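Local coordinates for protein molybdopterin molybdotransferase (Pyrococcus horikoshii, PDB 1UZ5) that probably catalyses the magnesium-dependent transfer of molybdate to adenylyl-molybdopterin, giving Mo-molybdopterin and AMP in molybdenum cofactor biosynthesis, at residues N310-V315 / E395-K400; N217-E222 / L314-L319; F298-P301 / S306-T309; V183-T188 / R210-A215. All blocks are in the same frame, centred on the assembly; numbering follows the deposited sequence.

Overall arrangement
Following the chain, contact 4 closes first: strand 182-188 leads through a short excursion to helix 208-219, which packs back on it. That helix ends in contact 2, whose second half is some ninety residues on, in helix 304-322. Within this long loop lies contact 3, a short local closure where strand 295-300 turns into the same helix. Contact 1 starts on the stretch where contact 2 ends, shares Leu314 and Val315 with it, and runs to the C-terminal end of the modelled fold at strand 391-398. Contacts 2, 3 and 4 hold two helices and the central sheet of the molybdopterin-binding domain together; contact 1 joins that domain to the C-terminal one.

Contact 1 (N310-V315 / E395-K400); sequences NFTLLV and EVTLFK
Thr312 and Phe399 make the closest approach here, and it is a packing contact, not a hydrogen bond. The hydroxyl OG1 of Thr312 comes up to the edge of the Phe399 ring, near its plane, 3.4 Å from CD1, while the two side chains cross at about a right angle. With chi1 at -60°, the methyl CG2 stands anti to the backbone N. Threonine suits the place because OG1 can bond the Leu308 carbonyl and still border the ring, while CG2 is left to face Thr397.

The apolar part is slighter: Thr312 CG2 faces Thr397 CG2 at 4.3 Å, methyl against methyl.

Phe399 is the centre of an inverse gamma turn where the strand ends, with a weak bond of 3.0 Å from Lys400 N to Leu398 O. Its CB does not point at the helix; the far part of the side chain brings the ring edge up to Thr312. A large flat ring can reach from the loop to Thr312, Leu308 and Thr309 together.

Around this pair, helix 304-322 of the molybdopterin-binding domain lies against strand 391-398 of the C-terminal domain, Phe378 of strand 377-381 touches both threonines, and Lys400 forms a salt bridge to Glu218 on helix 208-219.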
loop_
_atom_site.group_PDB
_atom_site.type_symbol
_atom_site.label_atom_id
_atom_site.label_comp_id
_atom_site.label_asym_id
_atom_site.label_seq_id
_atom_site.Cartn_x
_atom_site.Cartn_y
_atom_site.Cartn_z
ATOM N N ASN A 310 -9.502 6.638 17.961
ATOM C CA ASN A 310 -9.024 7.998 17.748
ATOM C C ASN A 310 -7.773 8.030 16.875
ATOM O O ASN A 310 -7.557 8.979 16.124
ATOM C CB ASN A 310 -8.748 8.678 19.087
ATOM C CG ASN A 310 -10.022 9.127 19.782
ATOM O OD1 ASN A 310 -10.961 8.350 19.952
ATOM N ND2 ASN A 310 -10.055 10.386 20.191
ATOM N N PHE A 311 -6.946 6.995 16.987
ATOM C CA PHE A 311 -5.728 6.897 16.188
ATOM C C PHE A 311 -6.132 6.870 14.716
ATOM O O PHE A 311 -5.617 7.626 13.893
ATOM C CB PHE A 311 -4.976 5.611 16.550
ATOM C CG PHE A 311 -3.876 5.242 15.581
ATOM C CD1 PHE A 311 -2.693 5.965 15.539
ATOM C CD2 PHE A 311 -4.022 4.150 14.734
ATOM C CE1 PHE A 311 -1.667 5.603 14.670
ATOM C CE2 PHE A 311 -3.003 3.777 13.859
ATOM C CZ PHE A 311 -1.822 4.508 13.830
ATOM N N THR A 312 -7.078 5.992 14.407
ATOM C CA THR A 312 -7.577 5.819 13.052
ATOM C C THR A 312 -8.215 7.081 12.481
ATOM O O THR A 312 -7.982 7.442 11.323
ATOM C CB THR A 312 -8.607 4.686 13.014
ATOM O OG1 THR A 312 -7.986 3.473 13.451
ATOM C CG2 THR A 312 -9.157 4.500 11.600
ATOM N N LEU A 313 -9.015 7.755 13.300
ATOM C CA LEU A 313 -9.706 8.964 12.872
ATOM C C LEU A 313 -8.825 10.191 12.697
ATOM O O LEU A 313 -9.018 10.965 11.761
ATOM C CB LEU A 313 -10.825 9.302 13.861
ATOM C CG LEU A 313 -12.073 8.421 13.822
ATOM C CD1 LEU A 313 -12.956 8.716 15.023
ATOM C CD2 LEU A 313 -12.824 8.676 12.523
ATOM N N LEU A 314 -7.847 10.358 13.580
ATOM C CA LEU A 314 -6.991 11.540 13.547
ATOM C C LEU A 314 -5.564 11.390 13.038
ATOM O O LEU A 314 -5.086 12.223 12.268
ATOM C CB LEU A 314 -6.927 12.159 14.947
ATOM C CG LEU A 314 -8.250 12.420 15.675
ATOM C CD1 LEU A 314 -7.962 12.976 17.058
ATOM C CD2 LEU A 314 -9.105 13.390 14.876
ATOM N N VAL A 315 -4.873 10.342 13.469
ATOM C CA VAL A 315 -3.486 10.170 13.066
ATOM C C VAL A 315 -3.286 9.488 11.717
ATOM O O VAL A 315 -2.455 9.919 10.919
ATOM C CB VAL A 315 -2.697 9.396 14.144
ATOM C CG1 VAL A 315 -1.213 9.397 13.804
ATOM C CG2 VAL A 315 -2.930 10.035 15.518
ATOM N N GLU A 395 -22.228 1.257 7.919
ATOM C CA GLU A 395 -20.901 1.375 7.338
ATOM C C GLU A 395 -19.904 1.132 8.466
ATOM O O GLU A 395 -20.079 1.635 9.580
ATOM C CB GLU A 395 -20.706 2.776 6.751
ATOM C CG GLU A 395 -19.525 2.911 5.797
ATOM C CD GLU A 395 -19.724 2.137 4.504
ATOM O OE1 GLU A 395 -20.762 2.346 3.839
ATOM O OE2 GLU A 395 -18.842 1.327 4.148
ATOM N N VAL A 396 -18.868 0.351 8.186
ATOM C CA VAL A 396 -17.860 0.049 9.192
ATOM C C VAL A 396 -16.456 0.393 8.716
ATOM O O VAL A 396 -15.989 -0.132 7.706
ATOM C CB VAL A 396 -17.882 -1.449 9.581
ATOM C CG1 VAL A 396 -16.764 -1.747 10.572
ATOM C CG2 VAL A 396 -19.225 -1.809 10.186
ATOM N N THR A 397 -15.789 1.286 9.436
ATOM C CA THR A 397 -14.421 1.649 9.088
ATOM C C THR A 397 -13.549 0.641 9.818
ATOM O O THR A 397 -13.532 0.603 11.047
ATOM C CB THR A 397 -14.063 3.068 9.565
ATOM O OG1 THR A 397 -14.859 4.027 8.860
ATOM C CG2 THR A 397 -12.590 3.355 9.312
ATOM N N LEU A 398 -12.842 -0.188 9.061
ATOM C CA LEU A 398 -11.993 -1.211 9.650
ATOM C C LEU A 398 -10.659 -0.685 10.146
ATOM O O LEU A 398 -10.145 0.316 9.650
ATOM C CB LEU A 398 -11.758 -2.339 8.644
ATOM C CG LEU A 398 -12.918 -3.318 8.436
ATOM C CD1 LEU A 398 -14.168 -2.573 8.002
ATOM C CD2 LEU A 398 -12.523 -4.352 7.395
ATOM N N PHE A 399 -10.105 -1.368 11.139
ATOM C CA PHE A 399 -8.818 -0.985 11.694
ATOM C C PHE A 399 -7.718 -1.637 10.868
ATOM O O PHE A 399 -7.038 -2.555 11.327
ATOM C CB PHE A 399 -8.714 -1.432 13.151
ATOM C CG PHE A 399 -9.685 -0.747 14.066
ATOM C CD1 PHE A 399 -9.804 0.638 14.061
ATOM C CD2 PHE A 399 -10.467 -1.483 14.948
ATOM C CE1 PHE A 399 -10.684 1.282 14.923
ATOM C CE2 PHE A 399 -11.354 -0.847 15.819
ATOM C CZ PHE A 399 -11.461 0.535 15.807
ATOM N N LYS A 400 -7.554 -1.154 9.640
ATOM C CA LYS A 400 -6.547 -1.679 8.730
ATOM C C LYS A 400 -6.651 -3.202 8.645
ATOM O O LYS A 400 -7.718 -3.737 8.341
ATOM C CB LYS A 400 -5.151 -1.251 9.200
ATOM C CG LYS A 400 -4.006 -1.715 8.307
ATOM C CD LYS A 400 -2.735 -0.917 8.565
ATOM C CE LYS A 400 -2.462 -0.753 10.053
ATOM N NZ LYS A 400 -2.491 -2.055 10.767
#

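Contact 2 (N217-E222 / L314-L319); sequences NELGGE and LVVPLL
Leu219 and Leu319 meet without any ring, amide or carboxylate between them, so there are no faces or edges to match across this contact; branched aliphatic groups do all the touching. A ring does lie at the border of the contact: CZ of Phe311 packs near CD2 of Leu219.

Leu219 supplies both of its methyls. CD1 lies 3.8 Å from Leu319 CB, and CD2 is 3.9 Å from Leu319 CD1, the two side chains crossing at about a right angle. A third, looser contact joins Leu219 CD2 to Val316 CG2 at 4.4 Å. The torsion of Leu219 is an uncommon one for a helix: CG stands between the backbone N and the carbonyl carbon (chi1 66°). Leucine suits the place because its forked end can touch Leu319 and Val316 together, one turn apart on the other helix.

Just beyond, Gly220 takes a positive phi of 121°, where a side chain would run into the preceding carbonyl O. This is a Schellman motif, which ends helix 208-219 and turns the chain into strand 222-229. Helix 304-322, kinked at Pro317, packs beside it, with Leu319 also on Val183: two neighbouring helices covering one face of the mainly parallel part of a mixed sheet in an alpha/beta domain.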
loop_
_atom_site.group_PDB
_atom_site.type_symbol
_atom_site.label_atom_id
_atom_site.label_comp_id
_atom_site.label_asym_id
_atom_site.label_seq_id
_atom_site.Cartn_x
_atom_site.Cartn_y
_atom_site.Cartn_z
ATOM N N ASN A 217 4.047 0.994 12.013
ATOM C CA ASN A 217 4.995 0.263 11.179
ATOM C C ASN A 217 4.245 -0.401 10.027
ATOM O O ASN A 217 4.701 -0.389 8.886
ATOM C CB ASN A 217 5.719 -0.820 11.985
ATOM C CG ASN A 217 6.761 -0.254 12.924
ATOM O OD1 ASN A 217 7.270 0.846 12.716
ATOM N ND2 ASN A 217 7.101 -1.018 13.959
ATOM N N GLU A 218 3.087 -0.974 10.332
ATOM C CA GLU A 218 2.285 -1.651 9.326
ATOM C C GLU A 218 1.773 -0.745 8.218
ATOM O O GLU A 218 1.743 -1.152 7.058
ATOM C CB GLU A 218 1.100 -2.372 9.976
ATOM C CG GLU A 218 1.464 -3.695 10.653
ATOM C CD GLU A 218 0.238 -4.495 11.068
ATOM O OE1 GLU A 218 -0.814 -4.359 10.410
ATOM O OE2 GLU A 218 0.329 -5.270 12.040
ATOM N N LEU A 219 1.370 0.478 8.552
ATOM C CA LEU A 219 0.856 1.370 7.521
ATOM C C LEU A 219 1.952 2.042 6.690
ATOM O O LEU A 219 1.659 2.694 5.693
ATOM C CB LEU A 219 -0.086 2.416 8.135
ATOM C CG LEU A 219 0.435 3.479 9.098
ATOM C CD1 LEU A 219 1.185 4.563 8.334
ATOM C CD2 LEU A 219 -0.750 4.091 9.833
ATOM N N GLY A 220 3.208 1.883 7.098
ATOM C CA GLY A 220 4.300 2.466 6.334
ATOM C C GLY A 220 5.204 3.452 7.047
ATOM O O GLY A 220 6.151 3.969 6.453
ATOM N N GLY A 221 4.924 3.728 8.316
ATOM C CA GLY A 221 5.767 4.656 9.046
ATOM C C GLY A 221 6.751 3.913 9.925
ATOM O O GLY A 221 6.900 2.694 9.819
ATOM N N GLU A 222 7.449 4.648 10.781
ATOM C CA GLU A 222 8.386 4.035 11.706
ATOM C C GLU A 222 7.971 4.412 13.127
ATOM O O GLU A 222 8.130 5.561 13.546
ATOM C CB GLU A 222 9.813 4.515 11.466
ATOM C CG GLU A 222 10.820 3.775 12.343
ATOM C CD GLU A 222 12.202 4.396 12.314
ATOM O OE1 GLU A 222 12.589 4.952 11.264
ATOM O OE2 GLU A 222 12.910 4.315 13.342
ATOM N N LEU A 314 -7.847 10.358 13.580
ATOM C CA LEU A 314 -6.991 11.540 13.547
ATOM C C LEU A 314 -5.564 11.390 13.038
ATOM O O LEU A 314 -5.086 12.223 12.268
ATOM C CB LEU A 314 -6.927 12.159 14.947
ATOM C CG LEU A 314 -8.250 12.420 15.675
ATOM C CD1 LEU A 314 -7.962 12.976 17.058
ATOM C CD2 LEU A 314 -9.105 13.390 14.876
ATOM N N VAL A 315 -4.873 10.342 13.469
ATOM C CA VAL A 315 -3.486 10.170 13.066
ATOM C C VAL A 315 -3.286 9.488 11.717
ATOM O O VAL A 315 -2.455 9.919 10.919
ATOM C CB VAL A 315 -2.697 9.396 14.144
ATOM C CG1 VAL A 315 -1.213 9.397 13.804
ATOM C CG2 VAL A 315 -2.930 10.035 15.518
ATOM N N VAL A 316 -4.050 8.435 11.461
ATOM C CA VAL A 316 -3.922 7.698 10.213
ATOM C C VAL A 316 -4.017 8.584 8.967
ATOM O O VAL A 316 -3.150 8.518 8.098
ATOM C CB VAL A 316 -4.957 6.552 10.153
ATOM C CG1 VAL A 316 -4.941 5.886 8.787
ATOM C CG2 VAL A 316 -4.624 5.515 11.232
ATOM N N PRO A 317 -5.054 9.435 8.868
ATOM C CA PRO A 317 -5.158 10.294 7.682
ATOM C C PRO A 317 -3.884 11.113 7.441
ATOM O O PRO A 317 -3.454 11.294 6.300
ATOM C CB PRO A 317 -6.371 11.163 8.000
ATOM C CG PRO A 317 -7.244 10.216 8.785
ATOM C CD PRO A 317 -6.237 9.599 9.735
ATOM N N LEU A 318 -3.280 11.596 8.522
ATOM C CA LEU A 318 -2.056 12.383 8.433
ATOM C C LEU A 318 -0.917 11.544 7.861
ATOM O O LEU A 318 -0.202 11.976 6.957
ATOM C CB LEU A 318 -1.653 12.897 9.820
ATOM C CG LEU A 318 -0.354 13.704 9.910
ATOM C CD1 LEU A 318 -0.464 14.959 9.056
ATOM C CD2 LEU A 318 -0.076 14.073 11.361
ATOM N N LEU A 319 -0.755 10.339 8.396
ATOM C CA LEU A 319 0.305 9.445 7.952
ATOM C C LEU A 319 0.114 8.997 6.505
ATOM O O LEU A 319 1.070 8.941 5.735
ATOM C CB LEU A 319 0.375 8.231 8.885
ATOM C CG LEU A 319 0.570 8.621 10.355
ATOM C CD1 LEU A 319 0.696 7.378 11.228
ATOM C CD2 LEU A 319 1.816 9.489 10.484
#

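Contact 3 (F298-P301 / S306-T309); sequences FGLP and SCLT
Pro301 and Cys307 have the closest CA atoms across the contact, 5.0 Å apart, where the chain has left strand 295-300 and begun helix 304-322. Pro301 presents two different surfaces to the helix. Its ring carbon CB is set against Ser306 CB at 3.8 Å, while its carbonyl O reaches Cys307 CB at 3.3 Å, a close packing contact and not a hydrogen bond. Ser306, small enough to fit against the proline ring, meets it with CB, its OG lying anti to the carbonyl carbon (chi1 -59°). Cys307 has SG anti to its backbone N (chi1 177°); the sulfur turns off at roughly a right angle to the line from CB to Pro301 O and passes 3.9 Å from that oxygen.

From the strand, the extended side chain of Leu300 brings CD1 to 3.9 Å from the backbone O of Cys307 and 4.3 Å from Cys307 SG, so one methyl touches both the helix backbone and the thiol. The sulfur also touches Leu212 of helix 208-219, and the Cys307 side chain packs on Ser253, while Leu300 rests on Val251. A small, weakly polar cysteine suits this tight junction.

Proline suits the turn: having no N-H, it cannot continue the strand's hydrogen-bond ladder at its own nitrogen.

No hydrogen bond crosses between these buried residues; van der Waals packing of carbon and sulfur, with two carbonyl oxygens against carbon, holds the start of helix 304-322 to the strand end. A sulfate about 6 Å from the Ser306 side chain, probably from the crystallisation liquor, may mark an anion-accepting pocket near the helix start.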
loop_
_atom_site.group_PDB
_atom_site.type_symbol
_atom_site.label_atom_id
_atom_site.label_comp_id
_atom_site.label_asym_id
_atom_site.label_seq_id
_atom_site.Cartn_x
_atom_site.Cartn_y
_atom_site.Cartn_z
ATOM N N PHE A 298 -0.245 14.421 19.263
ATOM C CA PHE A 298 -1.578 13.910 19.556
ATOM C C PHE A 298 -1.625 13.307 20.958
ATOM O O PHE A 298 -0.701 12.608 21.376
ATOM C CB PHE A 298 -1.969 12.825 18.543
ATOM C CG PHE A 298 -2.183 13.337 17.145
ATOM C CD1 PHE A 298 -3.456 13.699 16.709
ATOM C CD2 PHE A 298 -1.118 13.434 16.257
ATOM C CE1 PHE A 298 -3.667 14.146 15.402
ATOM C CE2 PHE A 298 -1.316 13.879 14.947
ATOM C CZ PHE A 298 -2.593 14.234 14.519
ATOM N N GLY A 299 -2.704 13.601 21.677
ATOM C CA GLY A 299 -2.899 13.058 23.011
ATOM C C GLY A 299 -4.168 12.239 22.893
ATOM O O GLY A 299 -5.258 12.798 22.784
ATOM N N LEU A 300 -4.036 10.916 22.887
ATOM C CA LEU A 300 -5.195 10.042 22.734
ATOM C C LEU A 300 -5.604 9.348 24.033
ATOM O O LEU A 300 -4.823 9.278 24.981
ATOM C CB LEU A 300 -4.900 8.973 21.675
ATOM C CG LEU A 300 -4.331 9.454 20.336
ATOM C CD1 LEU A 300 -4.084 8.248 19.442
ATOM C CD2 LEU A 300 -5.293 10.424 19.673
ATOM N N PRO A 301 -6.837 8.811 24.076
ATOM C CA PRO A 301 -7.377 8.107 25.246
ATOM C C PRO A 301 -6.536 6.884 25.610
ATOM O O PRO A 301 -5.882 6.289 24.749
ATOM C CB PRO A 301 -8.778 7.701 24.793
ATOM C CG PRO A 301 -9.141 8.756 23.797
ATOM C CD PRO A 301 -7.858 8.919 23.019
ATOM N N SER A 306 -10.489 2.846 22.383
ATOM C CA SER A 306 -10.700 4.278 22.182
ATOM C C SER A 306 -9.446 4.892 21.571
ATOM O O SER A 306 -9.524 5.795 20.738
ATOM C CB SER A 306 -11.018 4.965 23.513
ATOM O OG SER A 306 -12.183 4.410 24.095
ATOM N N CYS A 307 -8.292 4.400 22.004
ATOM C CA CYS A 307 -7.009 4.864 21.489
ATOM C C CYS A 307 -6.946 4.468 20.018
ATOM O O CYS A 307 -6.549 5.257 19.159
ATOM C CB CYS A 307 -5.870 4.185 22.250
ATOM S SG CYS A 307 -4.207 4.576 21.682
ATOM N N LEU A 308 -7.359 3.235 19.742
ATOM C CA LEU A 308 -7.354 2.700 18.387
ATOM C C LEU A 308 -8.300 3.493 17.492
ATOM O O LEU A 308 -7.959 3.846 16.360
ATOM C CB LEU A 308 -7.764 1.227 18.420
ATOM C CG LEU A 308 -7.800 0.459 17.102
ATOM C CD1 LEU A 308 -6.467 0.592 16.382
ATOM C CD2 LEU A 308 -8.121 -1.000 17.389
ATOM N N THR A 309 -9.492 3.772 18.007
ATOM C CA THR A 309 -10.483 4.527 17.256
ATOM C C THR A 309 -9.999 5.935 16.948
ATOM O O THR A 309 -10.070 6.380 15.803
ATOM C CB THR A 309 -11.817 4.608 18.023
ATOM O OG1 THR A 309 -12.443 3.322 18.011
ATOM C CG2 THR A 309 -12.752 5.630 17.385
#

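Contact 4 (V183-T188 / R210-A215); sequences VAVIST and RALCDA. With SO4 (sulfate ion), chain D.
Val185 meets Leu212 and Cys213 with a different methyl for each, and apolar packing makes the direct contact between these two segments. CG1 lies 3.8 Å from Leu212 CD1, and CG2 lies 3.7 Å from Cys213 SG. A beta-branched valine suits a strand and spreads its two methyls over adjacent helix residues; an alanine here would remove both and probably leave the leucine methyl and the cysteine sulfur without their partner on the strand, opening a gap beneath helix 208-219.

The polar interactions lie along the helix. Arg210 grips Asp214, one turn on, side-on: NE to OD2 at 3.0 Å and NH2 to OD1 at 2.9 Å, both from above the carboxylate plane. Bends at chi2 and chi3 bring the guanidinium back over the helix for this.

At its other edge the same group holds a sulfate, with NH1 to O3 at 3.0 Å and NH2 to O1 at 2.9 Å, each bond nearly straight at 174°. Phe225 N also bonds the ion.

The chemistry thus divides in two: a buried apolar seam of a beta-alpha-beta crossover, and beside it a guanidinium whose orientation Asp214 and the sulfate fix together in this crystal. The sulfate is probably from the crystallisation liquor, but shows that this arginine can receive an oxyanion.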
loop_
_atom_site.group_PDB
_atom_site.type_symbol
_atom_site.label_atom_id
_atom_site.label_comp_id
_atom_site.label_asym_id
_atom_site.label_seq_id
_atom_site.Cartn_x
_atom_site.Cartn_y
_atom_site.Cartn_z
ATOM N N VAL A 183 7.238 8.340 13.950
ATOM C CA VAL A 183 6.241 8.698 14.955
ATOM C C VAL A 183 6.737 8.266 16.332
ATOM O O VAL A 183 6.892 7.074 16.594
ATOM C CB VAL A 183 4.896 8.014 14.681
ATOM C CG1 VAL A 183 3.874 8.431 15.739
ATOM C CG2 VAL A 183 4.403 8.384 13.288
ATOM N N ALA A 184 7.013 9.241 17.196
ATOM C CA ALA A 184 7.479 8.962 18.551
ATOM C C ALA A 184 6.237 8.682 19.397
ATOM O O ALA A 184 5.319 9.507 19.456
ATOM C CB ALA A 184 8.240 10.163 19.105
ATOM N N VAL A 185 6.217 7.519 20.041
ATOM C CA VAL A 185 5.077 7.108 20.852
ATOM C C VAL A 185 5.382 7.067 22.342
ATOM O O VAL A 185 6.415 6.542 22.760
ATOM C CB VAL A 185 4.576 5.718 20.423
ATOM C CG1 VAL A 185 3.413 5.283 21.317
ATOM C CG2 VAL A 185 4.154 5.753 18.954
ATOM N N ILE A 186 4.463 7.623 23.130
ATOM C CA ILE A 186 4.594 7.669 24.584
ATOM C C ILE A 186 3.346 7.115 25.285
ATOM O O ILE A 186 2.224 7.371 24.855
ATOM C CB ILE A 186 4.799 9.128 25.072
ATOM C CG1 ILE A 186 6.147 9.658 24.584
ATOM C CG2 ILE A 186 4.703 9.195 26.603
ATOM C CD1 ILE A 186 6.299 11.172 24.728
ATOM N N SER A 187 3.555 6.347 26.354
ATOM C CA SER A 187 2.443 5.812 27.152
ATOM C C SER A 187 2.494 6.519 28.510
ATOM O O SER A 187 3.551 6.578 29.140
ATOM C CB SER A 187 2.583 4.298 27.352
ATOM O OG SER A 187 2.301 3.599 26.150
ATOM N N THR A 188 1.368 7.067 28.956
ATOM C CA THR A 188 1.346 7.777 30.238
ATOM C C THR A 188 0.406 7.146 31.261
ATOM O O THR A 188 -0.720 6.767 30.940
ATOM C CB THR A 188 0.933 9.255 30.061
ATOM O OG1 THR A 188 -0.412 9.325 29.576
ATOM C CG2 THR A 188 1.858 9.954 29.078
ATOM N N ARG A 210 3.002 -0.418 22.262
ATOM C CA ARG A 210 3.349 -1.467 21.309
ATOM C C ARG A 210 2.334 -1.488 20.180
ATOM O O ARG A 210 2.693 -1.630 19.008
ATOM C CB ARG A 210 3.355 -2.826 22.016
ATOM C CG ARG A 210 3.829 -4.008 21.176
ATOM C CD ARG A 210 5.328 -3.938 20.920
ATOM N NE ARG A 210 5.655 -3.223 19.690
ATOM C CZ ARG A 210 6.684 -2.390 19.564
ATOM N NH1 ARG A 210 7.484 -2.152 20.599
ATOM N NH2 ARG A 210 6.931 -1.818 18.393
ATOM N N ALA A 211 1.058 -1.350 20.532
ATOM C CA ALA A 211 0.008 -1.357 19.524
ATOM C C ALA A 211 0.183 -0.212 18.522
ATOM O O ALA A 211 0.102 -0.423 17.310
ATOM C CB ALA A 211 -1.360 -1.263 20.189
ATOM N N LEU A 212 0.416 0.996 19.033
ATOM C CA LEU A 212 0.595 2.168 18.186
ATOM C C LEU A 212 1.832 2.037 17.299
ATOM O O LEU A 212 1.759 2.226 16.093
ATOM C CB LEU A 212 0.703 3.442 19.041
ATOM C CG LEU A 212 -0.608 3.944 19.666
ATOM C CD1 LEU A 212 -0.320 5.033 20.688
ATOM C CD2 LEU A 212 -1.529 4.468 18.570
ATOM N N CYS A 213 2.964 1.712 17.903
ATOM C CA CYS A 213 4.194 1.569 17.145
ATOM C C CYS A 213 4.074 0.575 16.008
ATOM O O CYS A 213 4.523 0.853 14.898
ATOM C CB CYS A 213 5.333 1.146 18.060
ATOM S SG CYS A 213 5.867 2.464 19.138
ATOM N N ASP A 214 3.469 -0.578 16.275
ATOM C CA ASP A 214 3.345 -1.583 15.239
ATOM C C ASP A 214 2.280 -1.285 14.202
ATOM O O ASP A 214 2.429 -1.678 13.048
ATOM C CB ASP A 214 3.151 -2.970 15.851
ATOM C CG ASP A 214 4.433 -3.509 16.466
ATOM O OD1 ASP A 214 5.516 -2.970 16.144
ATOM O OD2 ASP A 214 4.372 -4.472 17.254
ATOM N N ALA A 215 1.215 -0.591 14.589
ATOM C CA ALA A 215 0.188 -0.246 13.613
ATOM C C ALA A 215 0.840 0.757 12.655
ATOM O O ALA A 215 0.647 0.705 11.439
ATOM C CB ALA A 215 -1.019 0.381 14.300
HETATM S S SO4 D . 10.341 0.067 19.283
HETATM O O1 SO4 D . 9.120 0.146 18.233
HETATM O O2 SO4 D . 10.835 1.430 19.377
HETATM O O3 SO4 D . 9.913 -0.410 20.428
HETATM O O4 SO4 D . 11.316 -0.737 18.601
#